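Local coordinates for protein leucine aminopeptidase 2, chloroplastic (Streptomyces sp. BC16019, PDB 5LHJ) that matures the peptide bottromycin and, as an M17-family metalloaminopeptidase, probably removes N-terminal amino acids from peptides with the help of manganese ions, at residues E338-D343 against D430-S435; L227-R232 against G321-G326; T109-L114 against I158-E163; E126-V131 against R164-E169. All coordinates share one frame; numbering follows the deposited sequence.

Interaction 1. Residues E338-D343 against D430-S435; sequences EITHTD and DRVNCS
Backbone bonds join Glu338 to the chain at Arg431 and Asn433: Glu338 N donates to Arg431 O at 2.8 Å, and Asn433 N donates back to Glu338 O at 3.2 Å. They belong to a single parallel bridge, Glu338 with Val432, beyond which the side-chain amide of Asn433 takes over the pairing. Asn433 OD1 accepts from Thr340 N at 2.8 Å, the donor tilted 25° from the carbonyl plane, and more weakly from His341 N, while ND2 reaches His341 O at 2.9 Å. Asn433 CG sits between its own N and carbonyl carbon (chi1 77°), which swings the amide across to the 338-343 backbone. The bridge lies at one end of a small mixed sheet, strands 328-330, 336-338 and 431-432, in the catalytic domain; the loop runs on to Asp343, a ligand of the second manganese site, where no manganese is bound in this chain and a glycerol sits on Asp343 instead. Were Asn433 an alanine, Thr340 N and His341 O would probably lose their mates, leaving little more than the Thr340 hydroxyl to join the backbones beyond the bridge. That hydroxyl bonds across too: Thr340 OG1 donates to Cys434 O at 2.7 Å, in the carbonyl plane on a lone pair. Apolar contacts fill the remainder: Thr340 CG2 lies 3.7 Å from Val432 CG1, and His341 CB packs 3.6 Å from Cys434 CB. Glu338 runs alongside Val432, its OE1 bonded to Ser426.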
loop_
_atom_site.group_PDB
_atom_site.type_symbol
_atom_site.label_atom_id
_atom_site.label_comp_id
_atom_site.label_asym_id
_atom_site.label_seq_id
_atom_site.Cartn_x
_atom_site.Cartn_y
_atom_site.Cartn_z
ATOM N N GLU A 338 -25.501 -2.537 -12.756
ATOM C CA GLU A 338 -25.059 -2.810 -11.402
ATOM C C GLU A 338 -23.866 -1.923 -11.062
ATOM O O GLU A 338 -22.882 -1.899 -11.811
ATOM C CB GLU A 338 -24.647 -4.270 -11.261
ATOM C CG GLU A 338 -24.255 -4.650 -9.844
ATOM C CD GLU A 338 -23.688 -6.056 -9.711
ATOM O OE1 GLU A 338 -23.283 -6.682 -10.722
ATOM O OE2 GLU A 338 -23.618 -6.526 -8.559
ATOM N N ILE A 339 -23.958 -1.208 -9.940
ATOM C CA ILE A 339 -22.886 -0.336 -9.462
ATOM C C ILE A 339 -21.876 -1.176 -8.699
ATOM O O ILE A 339 -22.076 -1.519 -7.525
ATOM C CB ILE A 339 -23.409 0.827 -8.572
ATOM C CG1 ILE A 339 -24.512 1.621 -9.290
ATOM C CG2 ILE A 339 -22.250 1.747 -8.146
ATOM C CD1 ILE A 339 -24.120 2.225 -10.625
ATOM N N THR A 340 -20.788 -1.540 -9.365
ATOM C CA THR A 340 -19.730 -2.303 -8.708
ATOM C C THR A 340 -18.598 -1.426 -8.156
ATOM O O THR A 340 -17.779 -1.910 -7.374
ATOM C CB THR A 340 -19.168 -3.363 -9.660
ATOM O OG1 THR A 340 -18.736 -2.731 -10.862
ATOM C CG2 THR A 340 -20.260 -4.406 -10.004
ATOM N N HIS A 341 -18.533 -0.157 -8.565
ATOM C CA HIS A 341 -17.558 0.794 -8.020
ATOM C C HIS A 341 -18.151 2.190 -8.198
ATOM O O HIS A 341 -18.461 2.573 -9.326
ATOM C CB HIS A 341 -16.195 0.650 -8.755
ATOM C CG HIS A 341 -15.031 1.227 -8.009
ATOM N ND1 HIS A 341 -14.962 2.556 -7.667
ATOM C CD2 HIS A 341 -13.890 0.665 -7.541
ATOM C CE1 HIS A 341 -13.836 2.795 -7.016
ATOM N NE2 HIS A 341 -13.173 1.658 -6.911
ATOM N N THR A 342 -18.309 2.938 -7.103
ATOM C CA THR A 342 -18.943 4.264 -7.163
ATOM C C THR A 342 -18.083 5.353 -7.834
ATOM O O THR A 342 -18.594 6.419 -8.157
ATOM C CB THR A 342 -19.399 4.766 -5.774
ATOM O OG1 THR A 342 -18.257 5.003 -4.943
ATOM C CG2 THR A 342 -20.343 3.766 -5.119
ATOM N N ASP A 343 -16.790 5.105 -8.011
ATOM C CA ASP A 343 -15.905 6.012 -8.762
ATOM C C ASP A 343 -16.069 5.945 -10.296
ATOM O O ASP A 343 -15.578 6.837 -10.994
ATOM C CB ASP A 343 -14.441 5.792 -8.373
ATOM C CG ASP A 343 -13.517 6.924 -8.825
ATOM O OD1 ASP A 343 -13.916 8.110 -8.808
ATOM O OD2 ASP A 343 -12.358 6.622 -9.195
ATOM N N ASP A 430 -27.992 -6.110 -16.341
ATOM C CA ASP A 430 -27.570 -6.259 -17.736
ATOM C C ASP A 430 -26.075 -5.998 -17.943
ATOM O O ASP A 430 -25.467 -6.579 -18.838
ATOM C CB ASP A 430 -28.385 -5.352 -18.670
ATOM C CG ASP A 430 -29.858 -5.683 -18.687
ATOM O OD1 ASP A 430 -30.247 -6.862 -18.447
ATOM O OD2 ASP A 430 -30.643 -4.749 -18.953
ATOM N N ARG A 431 -25.495 -5.127 -17.113
ATOM C CA ARG A 431 -24.084 -4.797 -17.197
ATOM C C ARG A 431 -23.586 -4.281 -15.861
ATOM O O ARG A 431 -24.392 -3.918 -14.985
ATOM C CB ARG A 431 -23.859 -3.708 -18.244
ATOM C CG ARG A 431 -24.600 -2.423 -17.910
ATOM C CD ARG A 431 -24.487 -1.405 -19.011
ATOM N NE ARG A 431 -25.358 -1.622 -20.157
ATOM C CZ ARG A 431 -26.678 -1.442 -20.194
ATOM N NH1 ARG A 431 -27.376 -1.115 -19.112
ATOM N NH2 ARG A 431 -27.311 -1.602 -21.344
ATOM N N VAL A 432 -22.266 -4.219 -15.736
ATOM C CA VAL A 432 -21.605 -3.541 -14.608
ATOM C C VAL A 432 -21.011 -2.209 -15.053
ATOM O O VAL A 432 -20.731 -2.021 -16.238
ATOM C CB VAL A 432 -20.469 -4.377 -13.977
ATOM C CG1 VAL A 432 -21.012 -5.676 -13.420
ATOM C CG2 VAL A 432 -19.309 -4.634 -14.960
ATOM N N ASN A 433 -20.791 -1.309 -14.095
ATOM C CA ASN A 433 -20.024 -0.083 -14.363
ATOM C C ASN A 433 -18.537 -0.206 -14.091
ATOM O O ASN A 433 -17.812 0.766 -14.314
ATOM C CB ASN A 433 -20.613 1.139 -13.642
ATOM C CG ASN A 433 -20.276 1.191 -12.161
ATOM O OD1 ASN A 433 -20.093 0.170 -11.503
ATOM N ND2 ASN A 433 -20.190 2.408 -11.634
ATOM N N CYS A 434 -18.074 -1.370 -13.618
ATOM C CA CYS A 434 -16.649 -1.594 -13.357
ATOM C C CYS A 434 -16.348 -3.081 -13.312
ATOM O O CYS A 434 -16.985 -3.823 -12.546
ATOM C CB CYS A 434 -16.252 -0.965 -12.027
ATOM S SG CYS A 434 -14.490 -1.094 -11.621
ATOM N N SER A 435 -15.390 -3.518 -14.125
ATOM C CA SER A 435 -14.989 -4.937 -14.159
ATOM C C SER A 435 -13.904 -5.294 -13.160
ATOM O O SER A 435 -13.633 -6.490 -12.942
ATOM C CB SER A 435 -14.471 -5.304 -15.552
ATOM O OG SER A 435 -13.272 -4.612 -15.818
#

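Interaction 2. Residues L227-R232 against G321-G326; sequences LTAVGR and GALRVG
The C-terminal turn of helix 225-231 packs here against the loop that leads from strand 306-316 to strand 328-330, Arg232 and Leu323 carrying most of the contact. Arg232 stretches straight from CG to NE and crosses Leu323 at about a right angle, its guanidinium lying under the loop backbone with Leu323 N 3.7 Å above the plane, over its centre. Arg232 NE comes within 2.8 Å of Gly321 O, and Arg232 NH1 reaches to 3.6 Å from Leu323 CD1. Leu323 sends CD2 to 3.9 Å from Val230 CG2, its CG swung opposite the backbone N (chi1 -173°). Arg232 NH2 also stands 3.2 Å from Arg324 NH2, a meeting of like charges probably eased by Asp327, which makes a salt bridge with Arg324 NE and a long, weak ion pair with Arg232 NH2. One water accepts from Arg232 NH2 and donates to Ala322 O; another links Val230 O to Leu323 N. A leucine replacing Arg232 would probably cost that first water a partner and Leu323 N the flat group beneath it. Arg324 NH1 turns to Glu315 of the second subunit. The contact packs a helix end on a loop of the M17 catalytic domain, next to the manganese site, since Val230 also touches Glu345, a manganese ligand.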
loop_
_atom_site.group_PDB
_atom_site.type_symbol
_atom_site.label_atom_id
_atom_site.label_comp_id
_atom_site.label_asym_id
_atom_site.label_seq_id
_atom_site.Cartn_x
_atom_site.Cartn_y
_atom_site.Cartn_z
ATOM N N LEU A 227 -28.137 9.932 -13.500
ATOM C CA LEU A 227 -27.841 11.260 -12.961
ATOM C C LEU A 227 -28.403 11.450 -11.543
ATOM O O LEU A 227 -27.682 11.888 -10.644
ATOM C CB LEU A 227 -28.390 12.346 -13.898
ATOM C CG LEU A 227 -28.320 13.798 -13.403
ATOM C CD1 LEU A 227 -26.891 14.245 -13.147
ATOM C CD2 LEU A 227 -28.981 14.696 -14.439
ATOM N N THR A 228 -29.681 11.134 -11.350
ATOM C CA THR A 228 -30.313 11.305 -10.029
ATOM C C THR A 228 -29.720 10.338 -8.971
ATOM O O THR A 228 -29.502 10.749 -7.842
ATOM C CB THR A 228 -31.849 11.247 -10.106
ATOM O OG1 THR A 228 -32.262 10.061 -10.749
ATOM C CG2 THR A 228 -32.365 12.389 -10.912
ATOM N N ALA A 229 -29.379 9.103 -9.352
ATOM C CA ALA A 229 -28.742 8.147 -8.411
ATOM C C ALA A 229 -27.349 8.575 -7.962
ATOM O O ALA A 229 -27.025 8.549 -6.757
ATOM C CB ALA A 229 -28.677 6.753 -9.028
ATOM N N VAL A 230 -26.522 8.949 -8.935
ATOM C CA VAL A 230 -25.154 9.385 -8.661
ATOM C C VAL A 230 -25.162 10.670 -7.829
ATOM O O VAL A 230 -24.397 10.797 -6.892
ATOM C CB VAL A 230 -24.361 9.569 -9.969
ATOM C CG1 VAL A 230 -23.083 10.380 -9.752
ATOM C CG2 VAL A 230 -24.051 8.204 -10.579
ATOM N N GLY A 231 -26.062 11.592 -8.160
ATOM C CA GLY A 231 -26.082 12.905 -7.542
ATOM C C GLY A 231 -26.697 12.973 -6.156
ATOM O O GLY A 231 -26.607 14.005 -5.506
ATOM N N ARG A 232 -27.338 11.904 -5.691
ATOM C CA ARG A 232 -28.150 12.010 -4.475
ATOM C C ARG A 232 -27.382 12.162 -3.159
ATOM O O ARG A 232 -27.907 12.767 -2.222
ATOM C CB ARG A 232 -29.135 10.855 -4.367
ATOM C CG ARG A 232 -28.573 9.540 -3.910
ATOM C CD ARG A 232 -29.728 8.611 -3.560
ATOM N NE ARG A 232 -29.294 7.328 -3.021
ATOM C CZ ARG A 232 -28.882 6.289 -3.748
ATOM N NH1 ARG A 232 -28.793 6.368 -5.085
ATOM N NH2 ARG A 232 -28.555 5.160 -3.132
ATOM N N GLY A 321 -26.890 8.948 2.565
ATOM C CA GLY A 321 -27.802 8.655 1.456
ATOM C C GLY A 321 -27.164 8.475 0.093
ATOM O O GLY A 321 -27.853 8.584 -0.910
ATOM N N ALA A 322 -25.871 8.155 0.045
ATOM C CA ALA A 322 -25.138 8.058 -1.224
ATOM C C ALA A 322 -25.348 6.728 -1.941
ATOM O O ALA A 322 -25.667 5.713 -1.330
ATOM C CB ALA A 322 -23.653 8.280 -0.995
ATOM N N LEU A 323 -25.126 6.751 -3.254
ATOM C CA LEU A 323 -25.197 5.555 -4.091
ATOM C C LEU A 323 -24.314 4.437 -3.538
ATOM O O LEU A 323 -23.162 4.679 -3.187
ATOM C CB LEU A 323 -24.752 5.905 -5.517
ATOM C CG LEU A 323 -24.905 4.813 -6.589
ATOM C CD1 LEU A 323 -26.304 4.241 -6.691
ATOM C CD2 LEU A 323 -24.494 5.394 -7.922
ATOM N N ARG A 324 -24.867 3.232 -3.427
ATOM C CA ARG A 324 -24.180 2.117 -2.775
ATOM C C ARG A 324 -23.627 1.136 -3.793
ATOM O O ARG A 324 -24.246 0.878 -4.813
ATOM C CB ARG A 324 -25.132 1.345 -1.847
ATOM C CG ARG A 324 -25.685 2.125 -0.649
ATOM C CD ARG A 324 -26.964 1.514 -0.089
ATOM N NE ARG A 324 -28.024 1.868 -1.006
ATOM C CZ ARG A 324 -29.207 2.389 -0.725
ATOM N NH1 ARG A 324 -29.674 2.543 0.517
ATOM N NH2 ARG A 324 -29.975 2.688 -1.764
ATOM N N VAL A 325 -22.492 0.531 -3.463
ATOM C CA VAL A 325 -21.989 -0.619 -4.213
ATOM C C VAL A 325 -23.024 -1.748 -4.131
ATOM O O VAL A 325 -23.512 -2.066 -3.035
ATOM C CB VAL A 325 -20.627 -1.102 -3.651
ATOM C CG1 VAL A 325 -20.198 -2.416 -4.301
ATOM C CG2 VAL A 325 -19.573 -0.021 -3.848
ATOM N N GLY A 326 -23.377 -2.318 -5.279
ATOM C CA GLY A 326 -24.419 -3.354 -5.353
ATOM C C GLY A 326 -25.779 -2.841 -5.790
ATOM O O GLY A 326 -26.643 -3.645 -6.177
HETATM O O HOH W 1 -24.840 9.410 -4.460
HETATM O O HOH W 2 -28.213 5.412 -0.162
HETATM O O HOH W 3 -30.074 10.501 -0.721
#

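Interaction 3. Residues T109-L114 against I158-E163; sequences TLRLDL and IVATPE
Parallel strand pairing joins 109-112 to 156-159, the latter an outermost strand, within this chain, of the five-stranded mixed sheet in the N-terminal part of the protein, whose family belongs to the macro clan. With helix 124-139 between them in sequence, the two neighbouring strands form a beta-alpha-beta crossover. Arg111 pairs with Ile158 and Leu112 with Val159. Three backbone bonds alternate across the gap: Ile158 N to Leu110 O at 2.8 Å, Leu112 N to Ile158 O at 2.8 Å, and Ala160 N to Leu112 O at 3.0 Å. Leu112 O thus receives Ala160 N as well as a water, which also donates to Ala160 O and bridges the two carbonyls just past the strands. On one face, Arg111 CG rests 4.0 Å from Ile158 CG2, the two side chains slanting past each other. The arginine chain, bent at chi3 (78°), turns its guanidinium forward to grip Asp113, two residues on, side-on: Arg111 NE meets Asp113 OD1 at 2.8 Å and Arg111 NH2 meets Asp113 OD2 at 3.0 Å, each on a syn lone pair and close to the guanidinium plane. That twin grip fixes the rotation of the carboxylate; Asp113 OD1 also lies 3.4 Å from Ala160 CB. On the other face Leu112 CD1 and Val159 CG2 meet loosely at 4.4 Å. Past the strand, Thr161 OG1 accepts from Glu163 N, an ST turn, and Glu163 stands at the N-cap of helix 164-185. Strand 38-43 flanks 109-112 on its other side; Leu110 and Leu112 pack on helix 90-102, and Leu112 reaches Ala135 of helix 124-139.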
loop_
_atom_site.group_PDB
_atom_site.type_symbol
_atom_site.label_atom_id
_atom_site.label_comp_id
_atom_site.label_asym_id
_atom_site.label_seq_id
_atom_site.Cartn_x
_atom_site.Cartn_y
_atom_site.Cartn_z
ATOM N N THR A 109 0.969 47.974 -24.899
ATOM C CA THR A 109 0.524 47.565 -26.240
ATOM C C THR A 109 1.546 46.651 -26.923
ATOM O O THR A 109 2.748 46.923 -26.874
ATOM C CB THR A 109 0.267 48.802 -27.124
ATOM O OG1 THR A 109 1.461 49.585 -27.188
ATOM C CG2 THR A 109 -0.833 49.670 -26.525
ATOM N N LEU A 110 1.052 45.569 -27.539
ATOM C CA LEU A 110 1.874 44.583 -28.240
ATOM C C LEU A 110 1.332 44.354 -29.647
ATOM O O LEU A 110 0.143 44.092 -29.810
ATOM C CB LEU A 110 1.877 43.249 -27.472
ATOM C CG LEU A 110 2.448 42.019 -28.185
ATOM C CD1 LEU A 110 3.931 42.193 -28.468
ATOM C CD2 LEU A 110 2.178 40.778 -27.344
ATOM N N ARG A 111 2.189 44.468 -30.658
ATOM C CA ARG A 111 1.822 44.125 -32.031
ATOM C C ARG A 111 2.598 42.878 -32.433
ATOM O O ARG A 111 3.828 42.890 -32.415
ATOM C CB ARG A 111 2.127 45.265 -33.013
ATOM C CG ARG A 111 1.487 45.028 -34.374
ATOM C CD ARG A 111 1.810 46.111 -35.383
ATOM N NE ARG A 111 3.159 45.972 -35.942
ATOM C CZ ARG A 111 4.113 46.906 -35.934
ATOM N NH1 ARG A 111 3.924 48.119 -35.402
ATOM N NH2 ARG A 111 5.289 46.634 -36.490
ATOM N N LEU A 112 1.874 41.809 -32.764
ATOM C CA LEU A 112 2.468 40.583 -33.277
ATOM C C LEU A 112 2.520 40.649 -34.799
ATOM O O LEU A 112 1.469 40.697 -35.454
ATOM C CB LEU A 112 1.625 39.367 -32.856
ATOM C CG LEU A 112 1.366 39.270 -31.350
ATOM C CD1 LEU A 112 0.383 38.152 -31.052
ATOM C CD2 LEU A 112 2.667 39.079 -30.605
ATOM N N ASP A 113 3.732 40.664 -35.351
ATOM C CA ASP A 113 3.932 40.571 -36.799
ATOM C C ASP A 113 4.220 39.142 -37.267
ATOM O O ASP A 113 4.548 38.937 -38.433
ATOM C CB ASP A 113 5.074 41.505 -37.240
ATOM C CG ASP A 113 4.725 42.986 -37.102
ATOM O OD1 ASP A 113 3.599 43.338 -36.692
ATOM O OD2 ASP A 113 5.593 43.827 -37.412
ATOM N N LEU A 114 4.046 38.152 -36.391
ATOM C CA LEU A 114 4.452 36.773 -36.681
ATOM C C LEU A 114 3.793 36.178 -37.923
ATOM O O LEU A 114 4.435 35.438 -38.668
ATOM C CB LEU A 114 4.149 35.849 -35.482
ATOM C CG LEU A 114 4.737 36.198 -34.115
ATOM C CD1 LEU A 114 4.250 35.173 -33.099
ATOM C CD2 LEU A 114 6.254 36.258 -34.095
ATOM N N ILE A 158 -2.389 43.302 -30.801
ATOM C CA ILE A 158 -2.760 43.528 -32.189
ATOM C C ILE A 158 -2.070 42.472 -33.038
ATOM O O ILE A 158 -0.876 42.238 -32.866
ATOM C CB ILE A 158 -2.315 44.940 -32.634
ATOM C CG1 ILE A 158 -3.042 46.000 -31.801
ATOM C CG2 ILE A 158 -2.517 45.132 -34.133
ATOM C CD1 ILE A 158 -2.584 47.424 -32.074
ATOM N N VAL A 159 -2.813 41.830 -33.935
ATOM C CA VAL A 159 -2.240 40.854 -34.854
ATOM C C VAL A 159 -2.194 41.500 -36.237
ATOM O O VAL A 159 -3.252 41.831 -36.791
ATOM C CB VAL A 159 -3.065 39.551 -34.900
ATOM C CG1 VAL A 159 -2.420 38.531 -35.840
ATOM C CG2 VAL A 159 -3.187 38.949 -33.503
ATOM N N ALA A 160 -0.982 41.691 -36.766
ATOM C CA ALA A 160 -0.780 42.294 -38.092
ATOM C C ALA A 160 -0.918 41.243 -39.195
ATOM O O ALA A 160 -0.231 40.221 -39.183
ATOM C CB ALA A 160 0.579 42.979 -38.172
ATOM N N THR A 161 -1.831 41.494 -40.130
ATOM C CA THR A 161 -2.088 40.612 -41.272
ATOM C C THR A 161 -3.263 41.191 -42.057
ATOM O O THR A 161 -4.152 41.786 -41.455
ATOM C CB THR A 161 -2.444 39.160 -40.861
ATOM O OG1 THR A 161 -2.811 38.382 -42.011
ATOM C CG2 THR A 161 -3.588 39.113 -39.839
ATOM N N PRO A 162 -3.271 41.019 -43.395
ATOM C CA PRO A 162 -4.518 41.296 -44.136
ATOM C C PRO A 162 -5.652 40.280 -43.891
ATOM O O PRO A 162 -6.791 40.558 -44.266
ATOM C CB PRO A 162 -4.072 41.263 -45.607
ATOM C CG PRO A 162 -2.823 40.460 -45.617
ATOM C CD PRO A 162 -2.163 40.625 -44.284
ATOM N N GLU A 163 -5.352 39.127 -43.282
ATOM C CA GLU A 163 -6.328 38.052 -43.084
ATOM C C GLU A 163 -7.215 38.307 -41.862
ATOM O O GLU A 163 -7.163 37.575 -40.866
ATOM C CB GLU A 163 -5.610 36.706 -42.949
ATOM C CG GLU A 163 -4.741 36.325 -44.147
ATOM C CD GLU A 163 -5.529 35.951 -45.390
ATOM O OE1 GLU A 163 -6.702 35.545 -45.294
ATOM O OE2 GLU A 163 -4.965 36.062 -46.490
HETATM O O HOH W 4 0.998 38.683 -37.244
#

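Interaction 4. Residues E126-V131 against R164-E169; sequences ERARAV and RRAVAE
Arg129 and Glu169 clamp two helices together from their flank, beside a close apolar seam. The arginine leaves its helix with CG anti to the backbone N (chi1 -169°) and then bends at chi3 (-56°), which brings Arg129 NE round to Glu169 OE1 at 2.8 Å. Glu169, extended beyond CG, offers that oxygen nearly along its C-O axis; OE1 is tilted somewhat out of the guanidinium plane, yet the guanidinium and carboxylate planes are almost coplanar. Arg129 NH2 adds a weak bond to Glu169 OE1 at 3.1 Å, so one oxygen takes two N-H groups. Arg129 NH1 goes instead to Glu126 OE2 at 2.8 Å, one turn earlier on the same helix; the nitrogen comes from above the Glu126 carboxylate plane, while OE2 lies near the guanidinium plane. The guanidinium is therefore held between two acids, and its positive charge probably offsets their mutual repulsion. Small residues let the backbones approach: Ala128 CB lies 4.0 Å from Ala166 CB and 4.1 Å from Val167 CG2, and Arg129 CA comes 3.5 Å from Ala166 O in a CA-H...O contact. The axes of segments 126-131 and 164-169 pass 7.3 Å apart at a crossing angle of -31°. Val131 and Val167 also touch Val159 of strand 156-159, and helix 90-102 packs against Arg127, Ala130 and Val131, which places the pair of helices 124-139 and 164-185 beside the sheet.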
loop_
_atom_site.group_PDB
_atom_site.type_symbol
_atom_site.label_atom_id
_atom_site.label_comp_id
_atom_site.label_asym_id
_atom_site.label_seq_id
_atom_site.Cartn_x
_atom_site.Cartn_y
_atom_site.Cartn_z
ATOM N N GLU A 126 -4.048 30.554 -42.328
ATOM C CA GLU A 126 -3.737 29.603 -41.252
ATOM C C GLU A 126 -2.740 30.206 -40.259
ATOM O O GLU A 126 -2.876 30.020 -39.044
ATOM C CB GLU A 126 -3.208 28.274 -41.810
ATOM C CG GLU A 126 -4.288 27.279 -42.229
ATOM C CD GLU A 126 -5.245 27.810 -43.297
ATOM O OE1 GLU A 126 -4.777 28.291 -44.354
ATOM O OE2 GLU A 126 -6.477 27.749 -43.081
ATOM N N ARG A 127 -1.756 30.949 -40.765
ATOM C CA ARG A 127 -0.815 31.672 -39.882
ATOM C C ARG A 127 -1.546 32.679 -39.002
ATOM O O ARG A 127 -1.341 32.716 -37.782
ATOM C CB ARG A 127 0.268 32.393 -40.692
ATOM C CG ARG A 127 1.189 31.442 -41.445
ATOM C CD ARG A 127 2.442 32.123 -41.972
ATOM N NE ARG A 127 2.217 33.371 -42.694
ATOM C CZ ARG A 127 2.193 33.535 -44.021
ATOM N NH1 ARG A 127 2.305 32.515 -44.866
ATOM N NH2 ARG A 127 2.017 34.753 -44.513
ATOM N N ALA A 128 -2.423 33.476 -39.618
ATOM C CA ALA A 128 -3.151 34.523 -38.891
ATOM C C ALA A 128 -4.062 33.944 -37.799
ATOM O O ALA A 128 -4.092 34.448 -36.674
ATOM C CB ALA A 128 -3.948 35.402 -39.858
ATOM N N ARG A 129 -4.787 32.885 -38.141
ATOM C CA ARG A 129 -5.688 32.213 -37.196
ATOM C C ARG A 129 -4.914 31.661 -35.993
ATOM O O ARG A 129 -5.319 31.862 -34.833
ATOM C CB ARG A 129 -6.462 31.098 -37.908
ATOM C CG ARG A 129 -7.610 30.494 -37.100
ATOM C CD ARG A 129 -8.341 29.383 -37.862
ATOM N NE ARG A 129 -8.822 29.870 -39.149
ATOM C CZ ARG A 129 -8.312 29.584 -40.361
ATOM N NH1 ARG A 129 -7.294 28.730 -40.538
ATOM N NH2 ARG A 129 -8.850 30.156 -41.439
ATOM N N ALA A 130 -3.787 31.011 -36.272
ATOM C CA ALA A 130 -2.953 30.408 -35.230
ATOM C C ALA A 130 -2.302 31.444 -34.308
ATOM O O ALA A 130 -2.258 31.258 -33.092
ATOM C CB ALA A 130 -1.894 29.504 -35.843
ATOM N N VAL A 131 -1.793 32.535 -34.884
ATOM C CA VAL A 131 -1.190 33.607 -34.094
ATOM C C VAL A 131 -2.232 34.253 -33.177
ATOM O O VAL A 131 -1.959 34.493 -32.000
ATOM C CB VAL A 131 -0.495 34.651 -34.990
ATOM C CG1 VAL A 131 -0.058 35.877 -34.198
ATOM C CG2 VAL A 131 0.724 34.022 -35.674
ATOM N N ARG A 164 -8.064 39.324 -41.951
ATOM C CA ARG A 164 -8.851 39.756 -40.791
ATOM C C ARG A 164 -9.917 38.748 -40.375
ATOM O O ARG A 164 -10.178 38.594 -39.189
ATOM C CB ARG A 164 -9.499 41.132 -41.026
ATOM C CG ARG A 164 -8.549 42.238 -41.466
ATOM C CD ARG A 164 -7.215 42.284 -40.713
ATOM N NE ARG A 164 -7.402 42.402 -39.264
ATOM C CZ ARG A 164 -6.430 42.283 -38.352
ATOM N NH1 ARG A 164 -6.729 42.397 -37.064
ATOM N NH2 ARG A 164 -5.170 42.047 -38.711
ATOM N N ARG A 165 -10.515 38.054 -41.342
ATOM C CA ARG A 165 -11.495 37.003 -41.049
ATOM C C ARG A 165 -10.835 35.902 -40.209
ATOM O O ARG A 165 -11.396 35.469 -39.202
ATOM C CB ARG A 165 -12.078 36.432 -42.354
ATOM C CG ARG A 165 -12.881 35.143 -42.240
ATOM C CD ARG A 165 -14.305 35.382 -41.809
ATOM N NE ARG A 165 -15.124 35.930 -42.893
ATOM C CZ ARG A 165 -16.409 36.276 -42.771
ATOM N NH1 ARG A 165 -17.048 36.139 -41.603
ATOM N NH2 ARG A 165 -17.058 36.768 -43.826
ATOM N N ALA A 166 -9.648 35.468 -40.630
ATOM C CA ALA A 166 -8.897 34.426 -39.905
ATOM C C ALA A 166 -8.549 34.853 -38.474
ATOM O O ALA A 166 -8.631 34.042 -37.554
ATOM C CB ALA A 166 -7.634 34.058 -40.665
ATOM N N VAL A 167 -8.171 36.119 -38.289
ATOM C CA VAL A 167 -7.890 36.652 -36.947
ATOM C C VAL A 167 -9.142 36.561 -36.069
ATOM O O VAL A 167 -9.082 36.073 -34.934
ATOM C CB VAL A 167 -7.346 38.097 -36.981
ATOM C CG1 VAL A 167 -7.274 38.695 -35.575
ATOM C CG2 VAL A 167 -5.968 38.127 -37.641
ATOM N N ALA A 168 -10.275 36.998 -36.612
ATOM C CA ALA A 168 -11.542 36.942 -35.887
ATOM C C ALA A 168 -11.926 35.521 -35.494
ATOM O O ALA A 168 -12.370 35.304 -34.363
ATOM C CB ALA A 168 -12.666 37.592 -36.707
ATOM N N GLU A 169 -11.746 34.570 -36.415
ATOM C CA GLU A 169 -12.025 33.149 -36.171
ATOM C C GLU A 169 -11.142 32.615 -35.030
ATOM O O GLU A 169 -11.625 31.921 -34.130
ATOM C CB GLU A 169 -11.768 32.284 -37.423
ATOM C CG GLU A 169 -12.814 32.373 -38.540
ATOM C CD GLU A 169 -12.391 31.656 -39.824
ATOM O OE1 GLU A 169 -11.389 30.877 -39.822
ATOM O OE2 GLU A 169 -13.055 31.887 -40.860
#

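The four contacts form two groups on opposite sides of the chain's centre. Interactions 3 and 4, with centres about 10 Å apart, share the N-terminal sheet and its helices; their segments alternate along the chain as strand 109-112, helix 124-139, strand 156-159 and helix 164-185. They touch where Val159 O probably accepts from Arg164 NH2. Interactions 2 and 1 follow in that order within the catalytic domain, their centres about 12 Å apart, joined by a probable bond from Gly326 N to Ile339 O. About 53 Å separates the centres of interactions 1 and 3: one group lies in the N-terminal part, while the other borders the manganese site.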